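Local coordinates for soluble lytic murein transglycosylase (Pseudomonas aeruginosa, PDB 5OHU), which cleaves the glycan strands of bacterial peptidoglycan, probably by the non-hydrolytic lytic transglycosylase reaction, in both exolytic and endolytic turnover, at residues 305-310 against 334-339; 497-502 against 612-617. All blocks are in the same frame, centred on the assembly; numbering follows the deposited sequence.

Interaction 1. Residues 305-310 against 334-339; sequences RDNTVT and PQDLAA
Asn307 lies at the centre of this contact and meets Pro334, Asp336 and Leu337. The segments join the first turn of helix 307-319 to the short helix 335-338, in the all-helical part of the chain. The packed side is mostly apolar, with the amide of Asn307 against it. Leu337 is buried, and its CD1 lies 4.0 Å from Thr310 CG2, with Leu333 also against Thr310. Leu337 CG sits 3.9 Å from Asn307 CG, over one face of the amide. On the same side, beyond the oxygen end, Pro334 CG is 3.7 Å from Asn307 OD1.

The looser side is polar, and Asp336 is exposed there. Asn307 holds CG anti to its carbonyl carbon (chi1 -77°), which sends the amide across the gap. Asn307 ND2 gives a hydrogen bond of 2.8 Å to Asp336 OD2. The acceptor lies in the amide plane, but the N-H meets the carboxylate from above its plane, and the two planes are 48° apart.

The helix start is secured from within. Asp306 is the N-cap, and its OD1 accepts from Val309 N at 3.3 Å. Asp306 O accepts from both Thr310 N and Thr310 OG1. Across the contact, then, one amide does two jobs: one face packs on leucine, while its NH2 group gives the carboxylate a neutral donor, which probably stabilises the negative charge without forming a salt bridge.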
loop_
_atom_site.group_PDB
_atom_site.type_symbol
_atom_site.label_atom_id
_atom_site.label_comp_id
_atom_site.label_asym_id
_atom_site.label_seq_id
_atom_site.Cartn_x
_atom_site.Cartn_y
_atom_site.Cartn_z
ATOM N N ARG A 305 23.736 0.705 0.699
ATOM C CA ARG A 305 22.896 1.824 1.105
ATOM C C ARG A 305 21.457 1.679 0.646
ATOM O O ARG A 305 20.565 2.285 1.243
ATOM C CB ARG A 305 23.462 3.140 0.558
ATOM C CG ARG A 305 24.866 3.432 1.014
ATOM C CD ARG A 305 25.029 3.001 2.458
ATOM N NE ARG A 305 26.433 2.716 2.803
ATOM C CZ ARG A 305 26.931 2.663 4.041
ATOM N NH1 ARG A 305 26.124 2.869 5.068
ATOM N NH2 ARG A 305 28.225 2.391 4.236
ATOM N N ASP A 306 21.218 0.911 -0.403
ATOM C CA ASP A 306 19.899 0.790 -1.006
ATOM C C ASP A 306 19.349 -0.580 -0.616
ATOM O O ASP A 306 19.802 -1.616 -1.126
ATOM C CB ASP A 306 20.003 0.974 -2.518
ATOM C CG ASP A 306 18.671 1.065 -3.188
ATOM O OD1 ASP A 306 17.752 0.314 -2.811
ATOM O OD2 ASP A 306 18.544 1.876 -4.122
ATOM N N ASN A 307 18.380 -0.580 0.307
ATOM C CA ASN A 307 17.870 -1.831 0.857
ATOM C C ASN A 307 17.224 -2.695 -0.218
ATOM O O ASN A 307 17.353 -3.921 -0.189
ATOM C CB ASN A 307 16.867 -1.545 1.969
ATOM C CG ASN A 307 17.529 -1.131 3.270
ATOM O OD1 ASN A 307 18.754 -1.056 3.382
ATOM N ND2 ASN A 307 16.711 -0.847 4.260
ATOM N N THR A 308 16.505 -2.077 -1.162
ATOM C CA THR A 308 15.912 -2.848 -2.248
ATOM C C THR A 308 16.987 -3.557 -3.067
ATOM O O THR A 308 16.818 -4.721 -3.453
ATOM C CB THR A 308 15.067 -1.943 -3.139
ATOM O OG1 THR A 308 14.098 -1.276 -2.326
ATOM C CG2 THR A 308 14.321 -2.789 -4.210
ATOM N N VAL A 309 18.118 -2.886 -3.312
ATOM C CA VAL A 309 19.187 -3.513 -4.083
ATOM C C VAL A 309 19.880 -4.588 -3.262
ATOM O O VAL A 309 20.310 -5.611 -3.805
ATOM C CB VAL A 309 20.198 -2.455 -4.584
ATOM C CG1 VAL A 309 21.388 -3.127 -5.264
ATOM C CG2 VAL A 309 19.521 -1.461 -5.531
ATOM N N THR A 310 20.017 -4.374 -1.957
ATOM C CA THR A 310 20.664 -5.374 -1.118
ATOM C C THR A 310 19.857 -6.658 -1.086
ATOM O O THR A 310 20.418 -7.753 -1.182
ATOM C CB THR A 310 20.831 -4.836 0.302
ATOM O OG1 THR A 310 21.559 -3.609 0.251
ATOM C CG2 THR A 310 21.584 -5.818 1.154
ATOM N N PRO A 334 22.717 -3.978 6.803
ATOM C CA PRO A 334 22.447 -2.895 7.745
ATOM C C PRO A 334 21.471 -3.379 8.812
ATOM O O PRO A 334 20.675 -4.293 8.593
ATOM C CB PRO A 334 21.791 -1.811 6.880
ATOM C CG PRO A 334 21.394 -2.475 5.615
ATOM C CD PRO A 334 22.230 -3.697 5.448
ATOM N N GLN A 335 21.485 -2.687 9.952
ATOM C CA GLN A 335 20.732 -3.125 11.127
ATOM C C GLN A 335 19.257 -3.366 10.821
ATOM O O GLN A 335 18.683 -4.360 11.268
ATOM C CB GLN A 335 20.882 -2.085 12.238
ATOM C CG GLN A 335 19.907 -2.222 13.409
ATOM C CD GLN A 335 20.163 -3.457 14.258
ATOM O OE1 GLN A 335 21.210 -4.099 14.149
ATOM N NE2 GLN A 335 19.205 -3.793 15.113
ATOM N N ASP A 336 18.618 -2.452 10.093
ATOM C CA ASP A 336 17.196 -2.599 9.815
ATOM C C ASP A 336 16.893 -3.841 8.978
ATOM O O ASP A 336 15.805 -4.408 9.112
ATOM C CB ASP A 336 16.661 -1.343 9.131
ATOM C CG ASP A 336 17.389 -1.024 7.839
ATOM O OD1 ASP A 336 18.552 -1.445 7.691
ATOM O OD2 ASP A 336 16.809 -0.336 6.976
ATOM N N LEU A 337 17.819 -4.290 8.118
ATOM C CA LEU A 337 17.565 -5.530 7.387
ATOM C C LEU A 337 17.955 -6.745 8.222
ATOM O O LEU A 337 17.239 -7.753 8.234
ATOM C CB LEU A 337 18.321 -5.547 6.061
ATOM C CG LEU A 337 17.793 -4.690 4.912
ATOM C CD1 LEU A 337 18.572 -5.049 3.676
ATOM C CD2 LEU A 337 16.319 -4.911 4.646
ATOM N N ALA A 338 19.078 -6.653 8.938
ATOM C CA ALA A 338 19.526 -7.751 9.784
ATOM C C ALA A 338 18.503 -8.102 10.864
ATOM O O ALA A 338 18.437 -9.257 11.296
ATOM C CB ALA A 338 20.867 -7.395 10.428
ATOM N N ALA A 339 17.714 -7.126 11.327
ATOM C CA ALA A 339 16.762 -7.392 12.403
ATOM C C ALA A 339 15.525 -8.150 11.937
ATOM O O ALA A 339 14.800 -8.686 12.772
ATOM C CB ALA A 339 16.310 -6.088 13.068
#

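Interaction 2. Residues 497-502 against 612-617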
loop_
_atom_site.group_PDB
_atom_site.type_symbol
_atom_site.label_atom_id
_atom_site.label_comp_id
_atom_site.label_asym_id
_atom_site.label_seq_id
_atom_site.Cartn_x
_atom_site.Cartn_y
_atom_site.Cartn_z
ATOM N N PHE A 497 -10.214 -20.818 4.176
ATOM C CA PHE A 497 -10.249 -19.808 5.230
ATOM C C PHE A 497 -9.098 -18.819 5.069
ATOM O O PHE A 497 -9.290 -17.603 5.183
ATOM C CB PHE A 497 -10.165 -20.464 6.607
ATOM C CG PHE A 497 -11.446 -21.064 7.086
ATOM C CD1 PHE A 497 -11.873 -22.289 6.604
ATOM C CD2 PHE A 497 -12.205 -20.425 8.052
ATOM C CE1 PHE A 497 -13.045 -22.853 7.053
ATOM C CE2 PHE A 497 -13.377 -20.990 8.513
ATOM C CZ PHE A 497 -13.796 -22.207 8.010
ATOM N N ALA A 498 -7.887 -19.337 4.808
ATOM C CA ALA A 498 -6.719 -18.482 4.614
ATOM C C ALA A 498 -6.898 -17.531 3.435
ATOM O O ALA A 498 -6.600 -16.338 3.541
ATOM C CB ALA A 498 -5.466 -19.337 4.410
ATOM N N ILE A 499 -7.360 -18.045 2.295
ATOM C CA ILE A 499 -7.545 -17.192 1.130
ATOM C C ILE A 499 -8.584 -16.126 1.441
ATOM O O ILE A 499 -8.416 -14.946 1.106
ATOM C CB ILE A 499 -7.940 -18.050 -0.088
ATOM C CG1 ILE A 499 -6.742 -18.867 -0.587
ATOM C CG2 ILE A 499 -8.599 -17.197 -1.194
ATOM C CD1 ILE A 499 -5.802 -18.114 -1.520
ATOM N N THR A 500 -9.657 -16.520 2.122
ATOM C CA THR A 500 -10.685 -15.560 2.500
ATOM C C THR A 500 -10.135 -14.520 3.465
ATOM O O THR A 500 -10.391 -13.321 3.310
ATOM C CB THR A 500 -11.862 -16.305 3.114
ATOM O OG1 THR A 500 -12.393 -17.199 2.137
ATOM C CG2 THR A 500 -12.937 -15.343 3.560
ATOM N N ARG A 501 -9.363 -14.961 4.459
ATOM C CA ARG A 501 -8.804 -14.025 5.424
ATOM C C ARG A 501 -7.918 -12.980 4.737
ATOM O O ARG A 501 -7.979 -11.789 5.070
ATOM C CB ARG A 501 -8.043 -14.808 6.495
ATOM C CG ARG A 501 -7.061 -13.988 7.329
ATOM C CD ARG A 501 -7.742 -12.938 8.187
ATOM N NE ARG A 501 -6.766 -12.332 9.080
ATOM C CZ ARG A 501 -6.002 -11.298 8.742
ATOM N NH1 ARG A 501 -6.116 -10.758 7.531
ATOM N NH2 ARG A 501 -5.128 -10.808 9.610
ATOM N N GLN A 502 -7.124 -13.397 3.747
ATOM C CA GLN A 502 -6.260 -12.477 3.010
ATOM C C GLN A 502 -7.053 -11.568 2.080
ATOM O O GLN A 502 -6.779 -10.369 2.000
ATOM C CB GLN A 502 -5.228 -13.278 2.206
ATOM C CG GLN A 502 -4.359 -12.512 1.230
ATOM C CD GLN A 502 -3.520 -11.395 1.876
ATOM O OE1 GLN A 502 -3.408 -10.294 1.321
ATOM N NE2 GLN A 502 -3.023 -11.643 3.090
ATOM N N GLN A 612 3.089 -15.636 1.381
ATOM C CA GLN A 612 3.529 -15.902 2.743
ATOM C C GLN A 612 2.388 -15.731 3.732
ATOM O O GLN A 612 2.276 -16.525 4.676
ATOM C CB GLN A 612 4.723 -15.024 3.101
ATOM C CG GLN A 612 5.929 -15.289 2.223
ATOM C CD GLN A 612 7.133 -14.435 2.600
ATOM O OE1 GLN A 612 7.012 -13.479 3.368
ATOM N NE2 GLN A 612 8.308 -14.786 2.065
ATOM N N ASN A 613 1.501 -14.752 3.506
ATOM C CA ASN A 613 0.352 -14.583 4.395
ATOM C C ASN A 613 -0.567 -15.804 4.342
ATOM O O ASN A 613 -0.960 -16.351 5.377
ATOM C CB ASN A 613 -0.474 -13.345 4.016
ATOM C CG ASN A 613 0.188 -12.021 4.386
ATOM O OD1 ASN A 613 -0.315 -10.949 4.013
ATOM N ND2 ASN A 613 1.362 -12.085 4.995
ATOM N N VAL A 614 -0.984 -16.187 3.128
ATOM C CA VAL A 614 -1.938 -17.278 2.954
ATOM C C VAL A 614 -1.399 -18.567 3.560
ATOM O O VAL A 614 -2.111 -19.271 4.279
ATOM C CB VAL A 614 -2.284 -17.459 1.467
ATOM C CG1 VAL A 614 -3.061 -18.760 1.247
ATOM C CG2 VAL A 614 -3.099 -16.238 0.953
ATOM N N LEU A 615 -0.134 -18.898 3.284
ATOM C CA LEU A 615 0.420 -20.121 3.856
ATOM C C LEU A 615 0.446 -20.041 5.374
ATOM O O LEU A 615 0.128 -21.021 6.054
ATOM C CB LEU A 615 1.822 -20.392 3.310
ATOM C CG LEU A 615 1.866 -20.743 1.820
ATOM C CD1 LEU A 615 3.324 -20.767 1.287
ATOM C CD2 LEU A 615 1.169 -22.088 1.567
ATOM N N SER A 616 0.840 -18.890 5.922
ATOM C CA SER A 616 0.888 -18.748 7.374
ATOM C C SER A 616 -0.511 -18.839 7.972
ATOM O O SER A 616 -0.711 -19.479 9.009
ATOM C CB SER A 616 1.544 -17.416 7.752
ATOM O OG SER A 616 2.907 -17.379 7.343
ATOM N N TYR A 617 -1.492 -18.214 7.320
ATOM C CA TYR A 617 -2.853 -18.236 7.836
ATOM C C TYR A 617 -3.419 -19.647 7.821
ATOM O O TYR A 617 -4.153 -20.028 8.741
ATOM C CB TYR A 617 -3.756 -17.294 7.019
ATOM C CG TYR A 617 -3.381 -15.816 7.067
ATOM C CD1 TYR A 617 -2.483 -15.320 8.018
ATOM C CD2 TYR A 617 -3.920 -14.918 6.151
ATOM C CE1 TYR A 617 -2.140 -13.967 8.054
ATOM C CE2 TYR A 617 -3.596 -13.573 6.186
ATOM C CZ TYR A 617 -2.711 -13.104 7.141
ATOM O OH TYR A 617 -2.387 -11.769 7.161
HETATM O O HOH W 1 -1.212 -8.182 2.225
HETATM O O HOH W 2 -3.452 -10.218 5.447
#
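Helices 497-502 and 612-617 cross at 133°, their axes 8.3 Å apart at closest, with Ala498 and Tyr617 the nearest residues. They belong to the lysozyme-like domain. In relatives, the catalytic glutamate lies near the C-terminal end of the helix corresponding to 493-504. The small Ala498 probably helps the close approach: its CB is 3.4 Å from Val614 O and 3.7 Å from Tyr617 CB. Val614 wedges its two methyls between neighbours. CG1 meets Ala498 CB and Ile499 CD1, and CG2 meets Gln502 CB and CG.

Arg501 bends at chi2 (65°) and lies across Tyr617. Its CG is 3.5 Å from Tyr617 CD2. Farther out, the guanidinium lies over the phenol end of the ring, its plane tilted 31° from the ring's. Arg501 NE is held by Arg473 O, and Phe474 meets the Tyr617 ring.

The polar ends are joined by one direct bond, a weak one, and by two waters. Gln502 NE2 gives a weak hydrogen bond to Asn613 OD1 at 2.9 Å. One water donates to Gln502 OE1 and, weakly, to Asn613 OD1. A second water links Gln502 NE2, weakly, with Tyr617 OH, and its oxygen lies in the plane of the tyrosine ring.

Overall arrangement
The two contacts are in series along the chain and share no helix. Their centres are 27 Å apart, and their nearest atoms about 13 Å. Both are partly buried, but interaction 2 is the more interior: four of its seven touching residues are buried and none is exposed. Interaction 1 has two buried residues of five and one exposed. It joins helices close in sequence, near the start of each, and buries 202 Å². Interaction 2 brings together helices of the lysozyme-like domain 110 residues apart and buries 374 Å². A direct amide-carboxylate bond marks the first. Mainly apolar packing, an arginine over a tyrosine and water bridges mark the second.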